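Long-range contacts in enoyl-CoA hydratase (PDB 3PE8), which probably catalyses the hydration of enoyl-CoA thioesters, as a zinc-binding member of the enoyl-CoA hydratase/isomerase family: residues A[146-151]-A[169-174]; A[121-126]-A[163-168]. All blocks are in the same frame, centred on the assembly; numbering follows the deposited sequence. Where two conformers were deposited one is given.

Interaction 1 of 2, residues A[146-151]-A[169-174]; sequences QKVGVG and LRAGLV
The flat group in this contact is the peptide joining G172 to L173, and the carbonyl oxygen of K147 sits on one of its faces, 3.3 Å from G172 C and almost straight above it. From that height K147 O also comes within 3.3 Å of L173 N, but it lies off the N-H direction and no hydrogen bond results; the N-H probably goes instead to A168 O, which lies off the other face of the peptide. The L173 CA-H leans on the same K147 oxygen as a bent C-H...O contact, CA to O 3.4 Å.

In the fold, the C-terminal ends of two helices meet here. Helix 165-171 closes in a Schellman motif, with G172 at positive phi (97°) and its N bonded back to L169 O, while helix 140-148 ends at V148 and G149 becomes the N-cap of helix 150-159.

Beside this backbone contact the packing is apolar. V148 holds CG1 between its backbone N and carbonyl carbon (chi1 88°), which swings CG2 across to A171 CB at 3.5 Å and to L173 CB at 4.0 Å. The A171 methyl also touches the carbonyl oxygen of V148. V148 also packs on A153 and L163, and A171 on L152. L173 sends CD1 alongside the root of K147, 4.1 Å from its CB. Beyond that point the lysine chain runs out extended, away from 169-174, and its NZ is hydrogen-bonded to L112 O.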
ATOM      1  N   GLN A 146       4.396   0.277  16.034  1.00  8.50           N
ATOM      2  CA  GLN A 146       4.312  -1.117  15.603  1.00  9.70           C
ATOM      3  C   GLN A 146       4.476  -2.108  16.764  1.00  8.92           C
ATOM      4  O   GLN A 146       3.789  -3.155  16.798  1.00 12.17           O
ATOM      5  CB  GLN A 146       5.358  -1.388  14.523  1.00  9.08           C
ATOM      6  CG  GLN A 146       5.392  -2.750  13.988  1.00 10.10           C
ATOM      7  CD  GLN A 146       6.540  -2.999  13.046  1.00 14.08           C
ATOM      8  OE1 GLN A 146       7.668  -2.575  13.301  1.00 12.71           O
ATOM      9  NE2 GLN A 146       6.257  -3.682  11.925  1.00 14.12           N
ATOM     10  N   LYS A 147       5.390  -1.800  17.681  1.00  8.40           N
ATOM     11  CA  LYS A 147       5.804  -2.770  18.724  1.00  8.81           C
ATOM     12  C   LYS A 147       5.279  -2.491  20.128  1.00 10.47           C
ATOM     13  O   LYS A 147       5.272  -3.412  20.960  1.00 11.69           O
ATOM     14  CB  LYS A 147       7.327  -2.944  18.658  1.00 10.10           C
ATOM     15  CG  LYS A 147       7.765  -3.465  17.297  1.00  9.59           C
ATOM     16  CD  LYS A 147       9.242  -3.893  17.225  1.00 10.01           C
ATOM     17  CE  LYS A 147       9.609  -4.418  15.883  1.00 12.22           C
ATOM     18  NZ  LYS A 147      10.984  -5.051  15.866  1.00 11.79           N
ATOM     19  N   VAL A 148       4.847  -1.260  20.429  1.00  9.96           N
ATOM     20  CA  VAL A 148       4.284  -0.936  21.742  1.00 10.97           C
ATOM     21  C   VAL A 148       2.840  -0.438  21.676  1.00 11.75           C
ATOM     22  O   VAL A 148       2.219  -0.293  22.746  1.00 12.83           O
ATOM     23  CB  VAL A 148       5.226   0.057  22.462  1.00 12.12           C
ATOM     24  CG1 VAL A 148       4.901   1.547  22.124  1.00 10.69           C
ATOM     25  CG2 VAL A 148       5.352  -0.155  23.980  1.00 16.42           C
ATOM     26  N   GLY A 149       2.314  -0.207  20.469  1.00 10.89           N
ATOM     27  CA  GLY A 149       0.981   0.338  20.253  1.00 11.51           C
ATOM     28  C   GLY A 149       0.969   1.832  19.990  1.00 10.55           C
ATOM     29  O   GLY A 149       1.874   2.562  20.411  1.00 10.41           O
ATOM     30  N   VAL A 150      -0.058   2.276  19.273  1.00 10.88           N
ATOM     31  CA  VAL A 150      -0.159   3.659  18.818  1.00 10.19           C
ATOM     32  C   VAL A 150      -0.186   4.663  19.986  1.00 10.13           C
ATOM     33  O   VAL A 150       0.649   5.575  20.068  1.00 10.55           O
ATOM     34  CB  VAL A 150      -1.375   3.900  17.912  1.00 11.60           C
ATOM     35  CG1 VAL A 150      -1.421   5.352  17.490  1.00 11.98           C
ATOM     36  CG2 VAL A 150      -1.323   2.956  16.719  1.00 13.57           C
ATOM     37  N   GLY A 151      -1.118   4.486  20.898  1.00 10.20           N
ATOM     38  CA  GLY A 151      -1.235   5.427  22.002  1.00 10.22           C
ATOM     39  C   GLY A 151      -0.050   5.491  22.931  1.00  8.70           C
ATOM     40  O   GLY A 151       0.378   6.567  23.381  1.00  9.36           O
ATOM     41  N   LEU A 169       6.543  -5.333  28.772  1.00 10.37           N
ATOM     42  CA  LEU A 169       6.029  -6.710  28.597  1.00 10.48           C
ATOM     43  C   LEU A 169       4.506  -6.679  28.319  1.00 11.03           C
ATOM     44  O   LEU A 169       4.033  -7.333  27.345  1.00 12.24           O
ATOM     45  CB  LEU A 169       6.362  -7.560  29.824  1.00 10.71           C
ATOM     46  CG  LEU A 169       5.907  -9.020  29.758  1.00 11.90           C
ATOM     47  CD1 LEU A 169       6.604  -9.825  28.650  1.00 12.98           C
ATOM     48  CD2 LEU A 169       6.145  -9.638  31.165  1.00 15.02           C
ATOM     49  N   ARG A 170       3.759  -5.916  29.110  1.00 12.18           N
ATOM     50  CA  ARG A 170       2.287  -5.793  28.947  1.00 13.32           C
ATOM     51  C   ARG A 170       1.963  -5.300  27.543  1.00 13.84           C
ATOM     52  O   ARG A 170       1.040  -5.795  26.880  1.00 14.69           O
ATOM     53  CB  ARG A 170       1.729  -4.834  29.982  1.00 14.37           C
ATOM     54  CG  ARG A 170       0.220  -4.618  29.860  1.00 18.50           C
ATOM     55  CD  ARG A 170      -0.317  -3.764  30.976  1.00 25.25           C
ATOM     56  NE  ARG A 170       0.142  -2.384  30.865  1.00 29.51           N
ATOM     57  CZ  ARG A 170       0.226  -1.516  31.882  1.00 31.70           C
ATOM     58  NH1 ARG A 170      -0.103  -1.855  33.130  1.00 35.08           N
ATOM     59  NH2 ARG A 170       0.670  -0.289  31.648  1.00 33.15           N
ATOM     60  N   ALA A 171       2.740  -4.328  27.074  1.00 12.45           N
ATOM     61  CA  ALA A 171       2.488  -3.706  25.777  1.00 13.45           C
ATOM     62  C   ALA A 171       2.925  -4.507  24.574  1.00 13.24           C
ATOM     63  O   ALA A 171       2.492  -4.195  23.455  1.00 14.73           O
ATOM     64  CB  ALA A 171       3.171  -2.309  25.709  1.00 14.76           C
ATOM     65  N   GLY A 172       3.807  -5.492  24.754  1.00 12.17           N
ATOM     66  CA  GLY A 172       4.328  -6.309  23.656  1.00 12.13           C
ATOM     67  C   GLY A 172       5.670  -5.904  23.083  1.00 10.78           C
ATOM     68  O   GLY A 172       6.123  -6.459  22.083  1.00 12.30           O
ATOM     69  N   LEU A 173       6.313  -4.936  23.723  1.00 10.43           N
ATOM     70  CA  LEU A 173       7.605  -4.491  23.255  1.00  9.44           C
ATOM     71  C   LEU A 173       8.698  -5.528  23.516  1.00  9.93           C
ATOM     72  O   LEU A 173       9.648  -5.599  22.754  1.00  9.75           O
ATOM     73  CB  LEU A 173       7.977  -3.133  23.884  1.00 10.30           C
ATOM     74  CG  LEU A 173       9.309  -2.524  23.535  1.00  9.16           C
ATOM     75  CD1 LEU A 173       9.515  -2.247  22.036  1.00 10.83           C
ATOM     76  CD2 LEU A 173       9.541  -1.205  24.344  1.00 12.20           C
ATOM     77  N   VAL A 174       8.569  -6.269  24.614  1.00  9.18           N
ATOM     78  CA  VAL A 174       9.496  -7.343  24.956  1.00  8.81           C
ATOM     79  C   VAL A 174       8.704  -8.624  25.148  1.00  9.09           C
ATOM     80  O   VAL A 174       7.482  -8.615  25.450  1.00 11.07           O
ATOM     81  CB  VAL A 174      10.365  -7.047  26.201  1.00  9.01           C
ATOM     82  CG1 VAL A 174      11.114  -5.723  26.018  1.00  9.74           C
ATOM     83  CG2 VAL A 174       9.517  -7.041  27.498  1.00 11.56           C
TER

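Interaction 2 of 2, residues A[121-126]-A[163-168]; sequences ENAKFA and LSAQDA
F125 presents its ring to 163-168 in two ways: L163 O lies at the ring edge, near its plane and 3.7 Å from CD1, while the A168 methyl approaches obliquely, 3.6 Å from CE1. The setting is the small three-stranded sheet of this crotonase-like fold, in which strand 124-126 runs between 102-104 and 163-164, parallel to the first and antiparallel to the second.

F125 and L163 form a hydrogen-bonded antiparallel pair, so their side chains leave on the same face of the sheet. Both bonds lie in the plane of the accepting carbonyl, but they differ in straightness: L163 N to F125 O is short and nearly linear (2.8 Å, 171° at the hydrogen), whereas F125 N to L163 O is more bent (2.9 Å, 145°). Along the strand, K124 CA-H also leans on L163 O. With CG of F125 anti to its carbonyl carbon (chi1 -59°), the ring is brought beside the first turn of helix 165-171, where CE1 meets A168 CB. From the same face the isobutyl group of L163 diverges from the ring toward L152 and M156 of helix 150-159; the CB atoms of F125 and L163 stay in touch. F125 also touches M156, and I99 of the large sheet.

Where the two segments part, a water links them. It donates to E121 O at 2.9 Å and to A123 O at 2.7 Å, and accepts from A165 N at 3.0 Å, while A165 CB packs against the same two carbonyl oxygens. One residue earlier S164 is the N-cap of helix 165-171, its OG taking the D167 N-H with an O-to-N distance of 3.0 Å.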
ATOM      1  N   GLU A 121      14.581  -6.824  34.666  1.00 13.26           N
ATOM      2  CA  GLU A 121      13.680  -6.079  35.520  0.70 14.72           C
ATOM      3  C   GLU A 121      14.113  -4.594  35.573  1.00 15.73           C
ATOM      4  O   GLU A 121      13.287  -3.717  35.795  1.00 17.38           O
ATOM      5  CB  GLU A 121      13.682  -6.690  36.935  0.70 16.61           C
ATOM      6  CG  GLU A 121      15.070  -6.608  37.618  0.70 19.94           C
ATOM      7  CD  GLU A 121      15.264  -7.578  38.785  0.70 23.38           C
ATOM      8  OE1 GLU A 121      14.249  -8.005  39.406  0.70 30.35           O
ATOM      9  OE2 GLU A 121      16.435  -7.934  39.083  0.70 18.68           O
ATOM     10  N   ASN A 122      15.405  -4.360  35.354  1.00 16.41           N
ATOM     11  CA  ASN A 122      16.016  -3.009  35.300  1.00 18.71           C
ATOM     12  C   ASN A 122      15.923  -2.277  33.986  1.00 17.13           C
ATOM     13  O   ASN A 122      16.320  -1.102  33.873  1.00 18.17           O
ATOM     14  CB  ASN A 122      17.495  -3.142  35.685  1.00 20.89           C
ATOM     15  CG  ASN A 122      17.653  -3.576  37.115  1.00 26.95           C
ATOM     16  OD1 ASN A 122      16.728  -3.405  37.928  1.00 32.83           O
ATOM     17  ND2 ASN A 122      18.814  -4.141  37.449  1.00 32.31           N
ATOM     18  N   ALA A 123      15.436  -2.950  32.960  1.00 13.86           N
ATOM     19  CA  ALA A 123      15.319  -2.279  31.661  1.00 12.80           C
ATOM     20  C   ALA A 123      14.274  -1.195  31.743  1.00 12.21           C
ATOM     21  O   ALA A 123      13.275  -1.306  32.462  1.00 12.24           O
ATOM     22  CB  ALA A 123      14.945  -3.263  30.616  1.00 12.77           C
ATOM     23  N   LYS A 124      14.500  -0.140  31.001  1.00 11.55           N
ATOM     24  CA  LYS A 124      13.468   0.900  30.807  1.00 11.16           C
ATOM     25  C   LYS A 124      13.691   1.519  29.463  1.00 10.19           C
ATOM     26  O   LYS A 124      14.789   1.438  28.915  1.00 10.92           O
ATOM     27  CB  LYS A 124      13.468   1.959  31.900  1.00 13.91           C
ATOM     28  CG  LYS A 124      14.771   2.526  32.242  1.00 16.82           C
ATOM     29  CD  LYS A 124      14.696   3.308  33.565  1.00 21.66           C
ATOM     30  CE  LYS A 124      16.021   3.979  33.845  1.00 27.11           C
ATOM     31  NZ  LYS A 124      16.019   4.641  35.169  1.00 30.84           N
ATOM     32  N   PHE A 125      12.650   2.126  28.905  1.00  8.76           N
ATOM     33  CA  PHE A 125      12.680   2.548  27.505  1.00  8.55           C
ATOM     34  C   PHE A 125      12.145   3.974  27.434  1.00  9.08           C
ATOM     35  O   PHE A 125      11.158   4.301  28.082  1.00 10.32           O
ATOM     36  CB  PHE A 125      11.775   1.632  26.671  1.00  7.41           C
ATOM     37  CG  PHE A 125      12.154   0.189  26.731  1.00  8.90           C
ATOM     38  CD1 PHE A 125      11.685  -0.652  27.747  1.00 10.36           C
ATOM     39  CD2 PHE A 125      13.015  -0.323  25.775  1.00 10.31           C
ATOM     40  CE1 PHE A 125      12.065  -2.000  27.745  1.00 10.52           C
ATOM     41  CE2 PHE A 125      13.392  -1.647  25.809  1.00 11.73           C
ATOM     42  CZ  PHE A 125      12.941  -2.454  26.791  1.00 10.93           C
ATOM     43  N   ALA A 126      12.812   4.816  26.669  1.00  9.03           N
ATOM     44  CA  ALA A 126      12.351   6.211  26.502  1.00  9.47           C
ATOM     45  C   ALA A 126      12.735   6.795  25.178  1.00  9.68           C
ATOM     46  O   ALA A 126      13.745   6.409  24.587  1.00 10.29           O
ATOM     47  CB  ALA A 126      12.877   7.115  27.681  1.00 11.04           C
ATOM     48  N   LEU A 163       9.290   4.077  30.119  1.00 10.88           N
ATOM     49  CA  LEU A 163       8.427   2.898  30.141  1.00 10.33           C
ATOM     50  C   LEU A 163       9.191   1.804  30.888  1.00 10.46           C
ATOM     51  O   LEU A 163      10.310   1.450  30.499  1.00 10.44           O
ATOM     52  CB  LEU A 163       8.112   2.439  28.730  1.00 11.04           C
ATOM     53  CG  LEU A 163       7.136   1.286  28.594  1.00 12.30           C
ATOM     54  CD1 LEU A 163       5.702   1.705  28.939  1.00 19.01           C
ATOM     55  CD2 LEU A 163       7.249   0.630  27.199  1.00 15.65           C
ATOM     56  N   SER A 164       8.587   1.257  31.932  1.00 11.02           N
ATOM     57  CA  SER A 164       9.182   0.194  32.706  1.00 10.51           C
ATOM     58  C   SER A 164       9.237  -1.111  31.967  1.00 10.41           C
ATOM     59  O   SER A 164       8.521  -1.330  30.981  1.00 10.38           O
ATOM     60  CB  SER A 164       8.382  -0.003  34.003  1.00 11.42           C
ATOM     61  OG  SER A 164       7.106  -0.621  33.760  1.00 13.28           O
ATOM     62  N   ALA A 165      10.059  -2.021  32.475  1.00 10.88           N
ATOM     63  CA  ALA A 165      10.148  -3.360  31.884  1.00 10.89           C
ATOM     64  C   ALA A 165       8.808  -4.091  31.938  1.00 11.47           C
ATOM     65  O   ALA A 165       8.439  -4.742  30.946  1.00 10.44           O
ATOM     66  CB  ALA A 165      11.260  -4.206  32.564  1.00 11.62           C
ATOM     67  N   GLN A 166       8.098  -3.997  33.064  1.00 12.34           N
ATOM     68  CA  GLN A 166       6.817  -4.690  33.183  1.00 13.26           C
ATOM     69  C   GLN A 166       5.794  -4.115  32.227  1.00 12.21           C
ATOM     70  O   GLN A 166       5.006  -4.863  31.633  1.00 11.60           O
ATOM     71  CB  GLN A 166       6.316  -4.694  34.624  1.00 15.02           C
ATOM     72  CG  GLN A 166       7.107  -5.703  35.454  1.00 18.61           C
ATOM     73  CD  GLN A 166       6.913  -7.217  35.024  1.00 24.63           C
ATOM     74  OE1 GLN A 166       5.827  -7.651  34.566  1.00 29.25           O
ATOM     75  NE2 GLN A 166       7.964  -8.017  35.207  1.00 27.26           N
ATOM     76  N   ASP A 167       5.789  -2.797  32.085  1.00 11.41           N
ATOM     77  CA  ASP A 167       4.857  -2.173  31.138  1.00 12.03           C
ATOM     78  C   ASP A 167       5.238  -2.497  29.706  1.00 11.16           C
ATOM     79  O   ASP A 167       4.332  -2.687  28.855  1.00 12.03           O
ATOM     80  CB  ASP A 167       4.721  -0.654  31.385  1.00 12.27           C
ATOM     81  CG  ASP A 167       3.879  -0.316  32.657  1.00 15.70           C
ATOM     82  OD1 ASP A 167       3.269  -1.239  33.270  1.00 21.37           O
ATOM     83  OD2 ASP A 167       3.838   0.881  33.045  1.00 20.53           O
ATOM     84  N   ALA A 168       6.539  -2.630  29.419  1.00  9.77           N
ATOM     85  CA  ALA A 168       7.019  -3.041  28.095  1.00  9.84           C
ATOM     86  C   ALA A 168       6.534  -4.454  27.761  1.00  9.52           C
ATOM     87  O   ALA A 168       6.102  -4.724  26.631  1.00  9.86           O
ATOM     88  CB  ALA A 168       8.582  -2.969  28.001  1.00 10.59           C
TER
HETATM   89  O   HOH W   1      11.916  -1.374  34.783  1.00 14.20           O

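The centres of the two interactions lie 11 Å apart, on the same side of the chain's centre, and their segments alternate along the sequence: 121-126, 146-151, 163-168, 169-174. Helix 165-171 belongs to both. Its start, fed by strand 163-164, is tied to the small sheet in interaction 2, and its end meets helix 140-148 in interaction 1. Apolar contacts join them directly: L173 CD2 packs on F125 CG, V174 CG1 on F125 CZ, and V148 CG2 on L163 CD2. The short helix thus bridges the small sheet and the turn between helices 140-148 and 150-159, and the side chains of K147 and F125 each lie about 10 Å from that of the zinc ligand E109.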